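Long-range contacts in Alpha/beta hydrolase (Enterobacter asburiae, PDB 6KMO), which probably hydrolyses carboxylic ester bonds, acting as a bacterial esterase or lipase built on the alpha/beta hydrolase fold: residues D124-S129 / L325-A330; L176-V181 / N204-V210; I201-V205 / A331-K337; L229-M234 / L276-R280. The protein carries 2 engineered substitutions. All blocks are in the same frame, centred on the assembly; numbering follows the deposited sequence. Where two conformers were deposited one is given.

The four contacts run from helix 319-335, which also touches the second subunit, to the C-terminal ends of the parallel strands, where the active site probably lies. Interaction 2 pairs strands 174-179 and 203-207 and carries Ser180, the likely nucleophile of a GxSxG elbow. Interaction 3 shares Asn204 and Val205 with it and lays helix 319-335 against the sheet; interaction 1 joins that helix to helix 115-129, its centre about 11 Å from that of interaction 3. Interaction 4 lies across the chain's centre from interaction 1, their centres about 25 Å apart. It touches interaction 2 where Val210 CG2 meets Leu279 CD1 at 3.5 Å, and its Asp277 bonds His307, consistent with a catalytic triad with Ser180.

Interaction 1 (D124-S129 / L325-A330); sequences DLVRAS and LEQAGA
The flat groups here are two carboxylates, and each meets a hydrocarbon across the contact. The methyl of Ala128 stands above the plane of the Glu326 carboxylate, over OE1 (CB to OE1 3.6 Å), while OE2 turns to a water that donates both to it and to Ala128 O. A bend at chi2 (69°) folds the glutamate back over Ala128, although its CB sets off away from helix 115-129. Asp124 meets Leu325 through OD2, 3.7 Å from CD1; that same oxygen is held in a salt bridge by Arg120, so the leucine packs against a charge that the arginine probably offsets in part.

Between these ends the helices come very close, their axes 7.5 Å apart and crossing at -54°. Small residues permit this: Gly329 has no side chain and lies against Ala128 and Ser129, so that Ser129 CA comes within 3.4 Å of Gly329 O, a CA-H...O contact. On the sheet-facing flank Leu125 CD2 fills in against Ala328 CB at 4.0 Å and reaches Leu325 CD2, while the same side chain also packs on Phe102 and Phe104 of strand 99-105. Ser129 OG donates to Leu125 O at 2.8 Å and is bonded also to Ala131 N; Ser129 N reaches Leu125 O from the opposite face of its plane.

Beyond helix 319-335 the second subunit packs, its Ala330 against Glu326. No direct hydrogen bond links the two segments: with Asp124 OD2 engaged by Arg120 and Ser129 OG within its own neighbourhood, close packing of small residues and a single water bridge at Glu326 OE2 join the helices.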
loop_
_atom_site.group_PDB
_atom_site.type_symbol
_atom_site.label_atom_id
_atom_site.label_comp_id
_atom_site.label_asym_id
_atom_site.label_seq_id
_atom_site.Cartn_x
_atom_site.Cartn_y
_atom_site.Cartn_z
ATOM N N ASP A 124 15.173 -2.249 -7.866
ATOM C CA ASP A 124 14.215 -2.797 -6.909
ATOM C C ASP A 124 12.887 -3.121 -7.592
ATOM O O ASP A 124 12.266 -4.153 -7.309
ATOM C CB ASP A 124 13.962 -1.802 -5.771
ATOM C CG ASP A 124 15.074 -1.727 -4.763
ATOM O OD1 ASP A 124 15.974 -2.602 -4.734
ATOM O OD2 ASP A 124 15.053 -0.759 -3.965
ATOM N N LEU A 125 12.421 -2.242 -8.478
ATOM C CA LEU A 125 11.143 -2.469 -9.146
ATOM C C LEU A 125 11.228 -3.616 -10.146
ATOM O O LEU A 125 10.276 -4.386 -10.296
ATOM C CB LEU A 125 10.697 -1.183 -9.847
ATOM C CG LEU A 125 10.281 -0.017 -8.928
ATOM C CD1 LEU A 125 10.281 1.280 -9.718
ATOM C CD2 LEU A 125 8.936 -0.282 -8.270
ATOM N N VAL A 126 12.352 -3.725 -10.851
ATOM C CA VAL A 126 12.579 -4.846 -11.757
ATOM C C VAL A 126 12.572 -6.157 -10.987
ATOM O O VAL A 126 11.920 -7.124 -11.384
ATOM C CB VAL A 126 13.903 -4.621 -12.502
ATOM C CG1 VAL A 126 14.359 -5.914 -13.203
ATOM C CG2 VAL A 126 13.754 -3.488 -13.496
ATOM N N ARG A 127 13.281 -6.206 -9.865
ATOM C CA ARG A 127 13.349 -7.448 -9.096
ATOM C C ARG A 127 11.987 -7.834 -8.535
ATOM O O ARG A 127 11.615 -9.014 -8.552
ATOM C CB ARG A 127 14.382 -7.275 -7.989
ATOM C CG ARG A 127 15.808 -7.254 -8.516
ATOM C CD ARG A 127 16.785 -6.690 -7.497
ATOM N NE ARG A 127 16.727 -7.459 -6.268
ATOM C CZ ARG A 127 17.370 -8.605 -6.081
ATOM N NH1 ARG A 127 18.157 -9.095 -7.028
ATOM N NH2 ARG A 127 17.230 -9.249 -4.934
ATOM N N ALA A 128 11.225 -6.856 -8.044
ATOM C CA ALA A 128 9.940 -7.150 -7.436
ATOM C C ALA A 128 8.871 -7.488 -8.466
ATOM O O ALA A 128 7.907 -8.186 -8.139
ATOM C CB ALA A 128 9.498 -5.978 -6.569
ATOM N N SER A 129 8.996 -6.994 -9.693
ATOM C CA SER A 129 7.989 -7.234 -10.717
ATOM C C SER A 129 8.342 -8.368 -11.671
ATOM O O SER A 129 7.431 -8.918 -12.311
ATOM C CB SER A 129 7.769 -5.968 -11.558
ATOM O OG SER A 129 8.920 -5.683 -12.348
ATOM N N LEU A 325 8.030 -0.760 -2.271
ATOM C CA LEU A 325 8.538 -1.079 -3.599
ATOM C C LEU A 325 8.225 -2.521 -3.972
ATOM O O LEU A 325 7.898 -2.808 -5.129
ATOM C CB LEU A 325 10.028 -0.762 -3.692
ATOM C CG LEU A 325 10.331 0.733 -3.514
ATOM C CD1 LEU A 325 11.842 0.974 -3.569
ATOM C CD2 LEU A 325 9.627 1.604 -4.553
ATOM N N GLU A 326 8.292 -3.441 -3.007
ATOM C CA GLU A 326 7.824 -4.805 -3.257
ATOM C C GLU A 326 6.362 -4.804 -3.696
ATOM O O GLU A 326 5.983 -5.522 -4.624
ATOM C CB GLU A 326 8.009 -5.688 -2.014
ATOM C CG GLU A 326 7.610 -7.143 -2.226
ATOM C CD GLU A 326 8.547 -7.886 -3.166
ATOM O OE1 GLU A 326 9.726 -7.498 -3.282
ATOM O OE2 GLU A 326 8.108 -8.888 -3.772
ATOM N N GLN A 327 5.538 -3.987 -3.043
ATOM C CA GLN A 327 4.108 -3.944 -3.327
ATOM C C GLN A 327 3.817 -3.306 -4.677
ATOM O O GLN A 327 2.893 -3.738 -5.387
ATOM C CB GLN A 327 3.404 -3.209 -2.180
ATOM C CG GLN A 327 3.406 -3.990 -0.873
ATOM C CD GLN A 327 2.660 -3.308 0.242
ATOM O OE1 GLN A 327 2.636 -2.084 0.342
ATOM N NE2 GLN A 327 2.056 -4.103 1.115
ATOM N N ALA A 328 4.573 -2.273 -5.051
ATOM C CA ALA A 328 4.440 -1.732 -6.400
ATOM C C ALA A 328 4.805 -2.781 -7.436
ATOM O O ALA A 328 4.109 -2.938 -8.447
ATOM C CB ALA A 328 5.314 -0.489 -6.561
ATOM N N GLY A 329 5.898 -3.508 -7.201
ATOM C CA GLY A 329 6.315 -4.539 -8.143
ATOM C C GLY A 329 5.308 -5.665 -8.265
ATOM O O GLY A 329 5.067 -6.170 -9.364
ATOM N N ALA A 330 4.687 -6.058 -7.151
ATOM C CA ALA A 330 3.699 -7.130 -7.195
ATOM C C ALA A 330 2.482 -6.712 -8.009
ATOM O O ALA A 330 1.936 -7.512 -8.779
ATOM C CB ALA A 330 3.294 -7.527 -5.772
HETATM O O HOH W 1 6.357 -8.919 -5.867
#

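Interaction 2 (L176-V181 / N204-V210); sequences LVGNSV and NVMLWPV
Leu176 and Asn204, Val177 and Val205, Gly178 and Met206, and Asn179 and Leu207 pair in parallel register, with strand axes 4.7 Å apart. The ladder runs through Val205 N to Leu176 O at 2.8 Å, Gly178 N to Val205 O, Leu207 N to Gly178 O, and Ser180 N to Leu207 O. Val210 N donates to Ser180 O (3.1 Å) from above the carbonyl plane.

Val177 and Val205 lie side by side, CG2 to CB 4.0 Å, on the same face as Asn179 and Leu207. Trp208 brings NE1 to within 3.5 Å of Asn179 CB, and Ser180 OG, in one of two deposited conformers, lies at the indole edge, 3.1 Å from Trp208 CD1. Further out, Asp308 accepts from Trp208 NE1 and Asn179 ND2, which also bonds His118. On the other face Asn204 OD1 is buried against Leu176 with no polar partner in the model, whereas its ND2 bonds Thr269.

Ser180 has positive phi (70°), consistent with the strained turn of a nucleophile elbow, as the Gly178-Ser180-Gly182 spacing suggests. The two strands and helix 181-195 form a beta-alpha-beta unit; that helix packs on Leu176, Asn204 and Met206, while strands 99-105 and 269-274 flank the pair.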
loop_
_atom_site.group_PDB
_atom_site.type_symbol
_atom_site.label_atom_id
_atom_site.label_comp_id
_atom_site.label_asym_id
_atom_site.label_seq_id
_atom_site.Cartn_x
_atom_site.Cartn_y
_atom_site.Cartn_z
ATOM N N LEU A 176 3.882 1.699 -17.559
ATOM C CA LEU A 176 4.498 3.010 -17.418
ATOM C C LEU A 176 4.700 3.267 -15.938
ATOM O O LEU A 176 3.737 3.209 -15.171
ATOM C CB LEU A 176 3.594 4.101 -18.002
ATOM C CG LEU A 176 3.202 3.997 -19.473
ATOM C CD1 LEU A 176 2.238 5.110 -19.854
ATOM C CD2 LEU A 176 4.412 4.026 -20.386
ATOM N N VAL A 177 5.935 3.562 -15.541
ATOM C CA VAL A 177 6.287 3.748 -14.133
ATOM C C VAL A 177 7.160 4.982 -13.998
ATOM O O VAL A 177 8.052 5.227 -14.817
ATOM C CB VAL A 177 7.047 2.522 -13.588
ATOM C CG1 VAL A 177 7.446 2.726 -12.132
ATOM C CG2 VAL A 177 6.209 1.239 -13.735
ATOM N N GLY A 178 6.935 5.765 -12.948
ATOM C CA GLY A 178 7.804 6.904 -12.698
ATOM C C GLY A 178 7.522 7.522 -11.348
ATOM O O GLY A 178 6.412 7.428 -10.822
ATOM N N ASN A 179 8.546 8.197 -10.824
ATOM C CA ASN A 179 8.462 8.877 -9.526
ATOM C C ASN A 179 8.456 10.388 -9.708
ATOM O O ASN A 179 9.241 10.929 -10.491
ATOM C CB ASN A 179 9.632 8.503 -8.600
ATOM C CG ASN A 179 10.999 8.797 -9.198
ATOM O OD1 ASN A 179 11.337 8.307 -10.280
ATOM N ND2 ASN A 179 11.811 9.571 -8.486
ATOM N N SER A 180 7.545 11.061 -8.996
ATOM C CA SER A 180 7.563 12.524 -8.897
ATOM C C SER A 180 7.184 13.140 -10.244
ATOM O O SER A 180 6.098 12.852 -10.760
ATOM C CB SER A 180 8.905 12.987 -8.352
ATOM O OG SER A 180 9.288 12.203 -7.230
ATOM N N VAL A 181 8.048 13.959 -10.854
ATOM C CA VAL A 181 7.759 14.414 -12.213
ATOM C C VAL A 181 7.763 13.231 -13.179
ATOM O O VAL A 181 7.155 13.313 -14.251
ATOM C CB VAL A 181 8.653 15.555 -12.735
ATOM C CG1 VAL A 181 8.514 16.806 -11.869
ATOM C CG2 VAL A 181 10.097 15.127 -12.935
ATOM N N ASN A 204 -0.185 1.609 -15.162
ATOM C CA ASN A 204 0.600 2.766 -14.757
ATOM C C ASN A 204 0.905 2.661 -13.269
ATOM O O ASN A 204 0.017 2.342 -12.471
ATOM C CB ASN A 204 -0.210 4.048 -14.920
ATOM C CG ASN A 204 -0.502 4.398 -16.337
ATOM O OD1 ASN A 204 0.249 4.060 -17.250
ATOM N ND2 ASN A 204 -1.584 5.129 -16.539
ATOM N N VAL A 205 2.128 2.994 -12.886
ATOM C CA VAL A 205 2.491 3.172 -11.486
ATOM C C VAL A 205 3.047 4.578 -11.339
ATOM O O VAL A 205 4.129 4.893 -11.848
ATOM C CB VAL A 205 3.491 2.131 -10.976
ATOM C CG1 VAL A 205 3.757 2.399 -9.506
ATOM C CG2 VAL A 205 2.975 0.714 -11.175
ATOM N N MET A 206 2.299 5.433 -10.658
ATOM C CA MET A 206 2.675 6.821 -10.406
ATOM C C MET A 206 3.132 6.904 -8.959
ATOM O O MET A 206 2.311 6.835 -8.033
ATOM C CB MET A 206 1.491 7.755 -10.685
ATOM C CG MET A 206 1.014 7.755 -12.131
ATOM S SD MET A 206 -0.581 8.680 -12.514
ATOM C CE MET A 206 -0.066 10.382 -12.132
ATOM N N LEU A 207 4.438 7.031 -8.763
ATOM C CA LEU A 207 5.043 7.031 -7.427
ATOM C C LEU A 207 5.183 8.481 -6.988
ATOM O O LEU A 207 5.931 9.256 -7.596
ATOM C CB LEU A 207 6.400 6.335 -7.445
ATOM C CG LEU A 207 6.367 4.857 -7.855
ATOM C CD1 LEU A 207 7.787 4.356 -8.034
ATOM C CD2 LEU A 207 5.625 4.023 -6.852
ATOM N N TRP A 208 4.439 8.843 -5.944
ATOM C CA TRP A 208 4.409 10.182 -5.357
ATOM C C TRP A 208 4.467 11.263 -6.452
ATOM O O TRP A 208 5.399 12.087 -6.485
ATOM C CB TRP A 208 5.477 10.369 -4.276
ATOM C CG TRP A 208 6.811 9.787 -4.591
ATOM C CD1 TRP A 208 7.868 10.465 -5.116
ATOM C CD2 TRP A 208 7.242 8.422 -4.437
ATOM N NE1 TRP A 208 8.923 9.611 -5.329
ATOM C CE2 TRP A 208 8.568 8.358 -4.902
ATOM C CE3 TRP A 208 6.641 7.249 -3.970
ATOM C CZ2 TRP A 208 9.294 7.171 -4.917
ATOM C CZ3 TRP A 208 7.380 6.068 -3.991
ATOM C CH2 TRP A 208 8.683 6.049 -4.455
ATOM N N PRO A 209 3.479 11.298 -7.341
ATOM C CA PRO A 209 3.566 12.106 -8.559
ATOM C C PRO A 209 3.258 13.580 -8.346
ATOM O O PRO A 209 2.520 13.977 -7.437
ATOM C CB PRO A 209 2.467 11.497 -9.446
ATOM C CG PRO A 209 1.419 11.041 -8.443
ATOM C CD PRO A 209 2.269 10.443 -7.335
ATOM N N VAL A 210 3.807 14.380 -9.262
ATOM C CA VAL A 210 3.360 15.748 -9.516
ATOM C C VAL A 210 2.165 15.687 -10.463
ATOM O O VAL A 210 2.247 15.061 -11.524
ATOM C CB VAL A 210 4.486 16.569 -10.161
ATOM C CG1 VAL A 210 3.958 17.931 -10.621
ATOM C CG2 VAL A 210 5.690 16.715 -9.243
#

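Interaction 3 (I201-V205 / A331-K337); sequences IRYNV and ALHEHLK
Aromatic stacking joins Tyr203 and His335, whose rings form an offset stack with centroids 4.0 Å apart and planes 16° from parallel. Tyr203 CE1 sits over the imidazole centre, and His335 CG over the rim of the phenol ring. With Tyr203 CG placed opposite the backbone N (chi1 -155°), the phenol ring turns one face to the helix.

One polar contact is direct: Arg202 NH1 donates to His335 O at 2.9 Å, the oxygen lying in the guanidinium plane but the donor well above the carbonyl plane. A long, flexible arginine, bent at chi2, suits this helix end, where carbonyls run out of intrahelical donors. A water bridges Arg202 O and His335 ND1.

Apolar contacts complete the set. Ala331 CB packs 4.0 Å from Tyr203 CE2, the short alanine leaving room for the ring, and Leu336 CD2 lies 3.8 Å from Arg202 CB. Leu332 CD1, in one of two deposited conformers, meets the edge of the Tyr203 ring. Val323 of the second subunit packs on both Tyr203 and Ala331.

The axes of the short segments 203-205 and 331-335 approach to 9.0 Å and run nearly antiparallel (169°): the C-terminal helix packs alongside the strand, as in the alpha/beta hydrolase fold.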
loop_
_atom_site.group_PDB
_atom_site.type_symbol
_atom_site.label_atom_id
_atom_site.label_comp_id
_atom_site.label_asym_id
_atom_site.label_seq_id
_atom_site.Cartn_x
_atom_site.Cartn_y
_atom_site.Cartn_z
ATOM N N ILE A 201 -1.359 0.172 -23.120
ATOM C CA ILE A 201 -0.629 0.204 -21.855
ATOM C C ILE A 201 -1.373 -0.674 -20.859
ATOM O O ILE A 201 -2.563 -0.451 -20.599
ATOM C CB ILE A 201 -0.517 1.647 -21.322
ATOM C CG1 ILE A 201 0.244 2.553 -22.293
ATOM C CG2 ILE A 201 0.112 1.686 -19.925
ATOM C CD1 ILE A 201 1.635 2.136 -22.610
ATOM N N ARG A 202 -0.664 -1.630 -20.265
ATOM C CA ARG A 202 -1.259 -2.536 -19.294
ATOM C C ARG A 202 -1.500 -1.872 -17.947
ATOM O O ARG A 202 -2.502 -2.159 -17.275
ATOM C CB ARG A 202 -0.332 -3.730 -19.046
ATOM C CG ARG A 202 -0.401 -4.812 -20.122
ATOM C CD ARG A 202 -1.745 -5.534 -20.087
ATOM N NE ARG A 202 -1.745 -6.716 -20.955
ATOM C CZ ARG A 202 -1.333 -7.918 -20.573
ATOM N NH1 ARG A 202 -0.885 -8.125 -19.348
ATOM N NH2 ARG A 202 -1.372 -8.935 -21.429
ATOM N N TYR A 203 -0.575 -1.024 -17.498
ATOM C CA TYR A 203 -0.636 -0.553 -16.120
ATOM C C TYR A 203 0.262 0.656 -15.965
ATOM O O TYR A 203 1.347 0.704 -16.548
ATOM C CB TYR A 203 -0.160 -1.642 -15.153
ATOM C CG TYR A 203 -0.685 -1.549 -13.738
ATOM C CD1 TYR A 203 -2.040 -1.601 -13.497
ATOM C CD2 TYR A 203 0.178 -1.477 -12.648
ATOM C CE1 TYR A 203 -2.538 -1.543 -12.198
ATOM C CE2 TYR A 203 -0.306 -1.420 -11.355
ATOM C CZ TYR A 203 -1.663 -1.447 -11.134
ATOM O OH TYR A 203 -2.141 -1.431 -9.836
ATOM N N ASN A 204 -0.185 1.609 -15.162
ATOM C CA ASN A 204 0.600 2.766 -14.757
ATOM C C ASN A 204 0.905 2.661 -13.269
ATOM O O ASN A 204 0.017 2.342 -12.471
ATOM C CB ASN A 204 -0.210 4.048 -14.920
ATOM C CG ASN A 204 -0.502 4.398 -16.337
ATOM O OD1 ASN A 204 0.249 4.060 -17.250
ATOM N ND2 ASN A 204 -1.584 5.129 -16.539
ATOM N N VAL A 205 2.128 2.994 -12.886
ATOM C CA VAL A 205 2.491 3.172 -11.486
ATOM C C VAL A 205 3.047 4.578 -11.339
ATOM O O VAL A 205 4.129 4.893 -11.848
ATOM C CB VAL A 205 3.491 2.131 -10.976
ATOM C CG1 VAL A 205 3.757 2.399 -9.506
ATOM C CG2 VAL A 205 2.975 0.714 -11.175
ATOM N N ALA A 331 2.034 -5.472 -7.844
ATOM C CA ALA A 331 0.908 -4.989 -8.635
ATOM C C ALA A 331 1.265 -4.961 -10.110
ATOM O O ALA A 331 0.464 -5.374 -10.966
ATOM C CB ALA A 331 0.496 -3.601 -8.135
ATOM N N LEU A 332 2.466 -4.504 -10.438
ATOM C CA LEU A 332 2.875 -4.460 -11.832
ATOM C C LEU A 332 2.967 -5.859 -12.424
ATOM O O LEU A 332 2.539 -6.089 -13.563
ATOM C CB LEU A 332 4.212 -3.741 -11.919
ATOM C CG LEU A 332 4.707 -3.398 -13.313
ATOM C CD1 LEU A 332 3.705 -2.588 -14.108
ATOM C CD2 LEU A 332 6.020 -2.633 -13.172
ATOM N N HIS A 333 3.525 -6.807 -11.670
ATOM C CA HIS A 333 3.597 -8.184 -12.140
ATOM C C HIS A 333 2.221 -8.720 -12.498
ATOM O O HIS A 333 2.039 -9.349 -13.556
ATOM C CB HIS A 333 4.225 -9.075 -11.070
ATOM C CG HIS A 333 4.274 -10.516 -11.460
ATOM N ND1 HIS A 333 5.343 -11.063 -12.130
ATOM C CD2 HIS A 333 3.386 -11.524 -11.282
ATOM C CE1 HIS A 333 5.114 -12.345 -12.357
ATOM N NE2 HIS A 333 3.932 -12.650 -11.859
ATOM N N GLU A 334 1.229 -8.472 -11.642
ATOM C CA GLU A 334 -0.097 -9.007 -11.894
ATOM C C GLU A 334 -0.677 -8.456 -13.186
ATOM O O GLU A 334 -1.434 -9.152 -13.869
ATOM C CB GLU A 334 -0.999 -8.701 -10.706
ATOM C CG GLU A 334 -2.470 -8.946 -10.924
ATOM C CD GLU A 334 -2.832 -10.420 -11.041
ATOM O OE1 GLU A 334 -2.001 -11.306 -10.717
ATOM O OE2 GLU A 334 -3.988 -10.677 -11.444
ATOM N N HIS A 335 -0.343 -7.229 -13.551
ATOM C CA HIS A 335 -0.935 -6.582 -14.712
ATOM C C HIS A 335 -0.127 -6.749 -15.987
ATOM O O HIS A 335 -0.606 -6.350 -17.047
ATOM C CB HIS A 335 -1.224 -5.111 -14.402
ATOM C CG HIS A 335 -2.342 -4.957 -13.438
ATOM N ND1 HIS A 335 -3.634 -4.689 -13.841
ATOM C CD2 HIS A 335 -2.389 -5.128 -12.095
ATOM C CE1 HIS A 335 -4.426 -4.682 -12.782
ATOM N NE2 HIS A 335 -3.697 -4.953 -11.714
ATOM N N LEU A 336 1.053 -7.354 -15.910
ATOM C CA LEU A 336 1.886 -7.593 -17.081
ATOM C C LEU A 336 1.879 -9.041 -17.540
ATOM O O LEU A 336 2.597 -9.373 -18.493
ATOM C CB LEU A 336 3.306 -7.116 -16.800
ATOM C CG LEU A 336 3.499 -5.599 -16.679
ATOM C CD1 LEU A 336 4.954 -5.318 -16.304
ATOM C CD2 LEU A 336 3.105 -4.865 -17.933
ATOM N N LYS A 337 1.070 -9.902 -16.928
ATOM C CA LYS A 337 1.033 -11.319 -17.303
ATOM C C LYS A 337 0.490 -11.583 -18.691
ATOM O O LYS A 337 0.846 -12.605 -19.299
ATOM C CB LYS A 337 0.181 -12.113 -16.302
ATOM C CG LYS A 337 0.769 -12.197 -14.942
ATOM C CD LYS A 337 -0.016 -13.141 -14.029
ATOM C CE LYS A 337 -1.439 -12.670 -13.782
ATOM N NZ LYS A 337 -2.148 -13.497 -12.743
HETATM O O HOH W 2 -4.078 -4.251 -16.613
#

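Interaction 4 (L229-M234 / L276-R280); sequences LSKNMM and LDVLR
Leu229, just ahead of helix 231-241, faces a type I turn from Asp277 to Arg280, with 7.3 Å between Leu229 CA and Asp277 CA. Leu229 CD2 packs on Val278 CG2 at 3.7 Å, meets Leu279 CD1 at 4.0 Å, and lies beside Asp277 OD1. The Leu229 and Val278 side chains cross at about a right angle, and Val278 CG2 touches both Leu229 CD2 and Met234 CG (4.1 Å from the latter).

Met234 follows one turn into the helix. Bends at chi2 (-53°) and chi3 (-46°) curl its thioether so that SD comes 4.1 Å from Leu279 CD2, while the Met234 and Val278 side chains run past each other in opposite directions. A flexible methionine can follow an apolar surface, to which Tyr220 of helix 218-222 also contributes.

Each segment is braced from within. Ser230 OG accepts from Met233 N at 2.9 Å, and a weak return bond from Ser230 N to Met233 SD completes a capping box. Asp277 OD1 accepts from Leu279 N, which fixes the turn and leaves OD2 to His307 ND1. A water accepts from Val278 N and reaches Leu229 O, joining the two backbones.

Across this interface the forces are apolar and water-mediated, with no direct hydrogen bond. The polar bonds serve to shape each partner, and Leu229 CD2 lies against Asp277 OD1, which probably lowers solvent access on that side, where the link to His307 is consistent with the acid-histidine pair of a hydrolase triad.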
loop_
_atom_site.group_PDB
_atom_site.type_symbol
_atom_site.label_atom_id
_atom_site.label_comp_id
_atom_site.label_asym_id
_atom_site.label_seq_id
_atom_site.Cartn_x
_atom_site.Cartn_y
_atom_site.Cartn_z
ATOM N N LEU A 229 11.668 17.950 0.075
ATOM C CA LEU A 229 11.064 18.676 -1.035
ATOM C C LEU A 229 10.272 19.844 -0.457
ATOM O O LEU A 229 9.334 19.642 0.314
ATOM C CB LEU A 229 10.147 17.780 -1.858
ATOM C CG LEU A 229 9.382 18.505 -2.970
ATOM C CD1 LEU A 229 10.362 19.034 -3.999
ATOM C CD2 LEU A 229 8.359 17.588 -3.610
ATOM N N SER A 230 10.620 21.066 -0.857
ATOM C CA SER A 230 9.938 22.248 -0.360
ATOM C C SER A 230 9.009 22.853 -1.408
ATOM O O SER A 230 9.106 22.575 -2.605
ATOM C CB SER A 230 10.954 23.312 0.048
ATOM O OG SER A 230 11.566 23.815 -1.128
ATOM N N LYS A 231 8.103 23.713 -0.948
ATOM C CA LYS A 231 7.259 24.472 -1.867
ATOM C C LYS A 231 8.104 25.307 -2.820
ATOM O O LYS A 231 7.837 25.343 -4.026
ATOM C CB LYS A 231 6.285 25.358 -1.082
ATOM C CG LYS A 231 5.358 26.182 -1.967
ATOM C CD LYS A 231 4.415 27.058 -1.143
ATOM C CE LYS A 231 3.354 26.243 -0.457
ATOM N NZ LYS A 231 2.358 27.139 0.219
ATOM N N ASN A 232 9.139 25.981 -2.307
ATOM C CA ASN A 232 9.959 26.808 -3.190
ATOM C C ASN A 232 10.713 25.966 -4.211
ATOM O O ASN A 232 10.926 26.420 -5.340
ATOM C CB ASN A 232 10.928 27.658 -2.371
ATOM C CG ASN A 232 10.261 28.856 -1.759
ATOM O OD1 ASN A 232 9.169 29.226 -2.132
ATOM N ND2 ASN A 232 10.935 29.470 -0.800
ATOM N N MET A 233 11.140 24.760 -3.844
ATOM C CA MET A 233 11.747 23.866 -4.829
ATOM C C MET A 233 10.750 23.540 -5.936
ATOM O O MET A 233 11.087 23.570 -7.123
ATOM C CB MET A 233 12.244 22.587 -4.157
ATOM C CG MET A 233 13.567 22.749 -3.391
ATOM S SD MET A 233 13.936 21.408 -2.141
ATOM C CE MET A 233 14.194 20.015 -3.226
ATOM N N MET A 234 9.514 23.205 -5.568
ATOM C CA MET A 234 8.512 22.866 -6.570
ATOM C C MET A 234 8.247 24.036 -7.511
ATOM O O MET A 234 8.095 23.846 -8.726
ATOM C CB MET A 234 7.218 22.400 -5.911
ATOM C CG MET A 234 7.227 20.929 -5.462
ATOM S SD MET A 234 7.694 19.652 -6.753
ATOM C CE MET A 234 6.658 20.250 -8.166
ATOM N N LEU A 276 3.864 12.783 4.281
ATOM C CA LEU A 276 4.460 14.086 4.597
ATOM C C LEU A 276 5.145 14.647 3.361
ATOM O O LEU A 276 6.361 14.817 3.346
ATOM C CB LEU A 276 5.424 13.965 5.789
ATOM C CG LEU A 276 4.743 13.513 7.096
ATOM C CD1 LEU A 276 4.985 12.044 7.340
ATOM C CD2 LEU A 276 5.218 14.345 8.291
ATOM N N ASP A 277 4.360 14.939 2.324
ATOM C CA ASP A 277 4.833 15.382 1.011
ATOM C C ASP A 277 3.901 16.489 0.545
ATOM O O ASP A 277 2.680 16.328 0.571
ATOM C CB ASP A 277 4.792 14.178 0.054
ATOM C CG ASP A 277 5.312 14.461 -1.356
ATOM O OD1 ASP A 277 5.572 15.620 -1.728
ATOM O OD2 ASP A 277 5.480 13.461 -2.114
ATOM N N VAL A 278 4.472 17.617 0.112
ATOM C CA VAL A 278 3.661 18.686 -0.459
ATOM C C VAL A 278 2.753 18.170 -1.576
ATOM O O VAL A 278 1.641 18.669 -1.743
ATOM C CB VAL A 278 4.515 19.872 -0.956
ATOM C CG1 VAL A 278 5.201 20.574 0.215
ATOM C CG2 VAL A 278 5.528 19.446 -2.008
ATOM N N LEU A 279 3.208 17.184 -2.349
ATOM C CA LEU A 279 2.480 16.642 -3.488
ATOM C C LEU A 279 1.420 15.622 -3.098
ATOM O O LEU A 279 0.688 15.143 -3.963
ATOM C CB LEU A 279 3.461 15.975 -4.453
ATOM C CG LEU A 279 4.599 16.848 -4.976
ATOM C CD1 LEU A 279 5.493 15.986 -5.841
ATOM C CD2 LEU A 279 4.086 18.067 -5.702
ATOM N N ARG A 280 1.307 15.264 -1.820
ATOM C CA ARG A 280 0.403 14.186 -1.435
ATOM C C ARG A 280 -1.019 14.436 -1.921
ATOM O O ARG A 280 -1.641 13.573 -2.547
ATOM C CB ARG A 280 0.401 14.064 0.084
ATOM C CG ARG A 280 -0.479 12.970 0.619
ATOM C CD ARG A 280 -0.685 13.174 2.103
ATOM N NE ARG A 280 -1.549 14.307 2.373
ATOM C CZ ARG A 280 -1.677 14.890 3.564
ATOM N NH1 ARG A 280 -0.954 14.498 4.595
ATOM N NH2 ARG A 280 -2.551 15.871 3.712
HETATM O O HOH W 3 7.306 17.712 0.438
#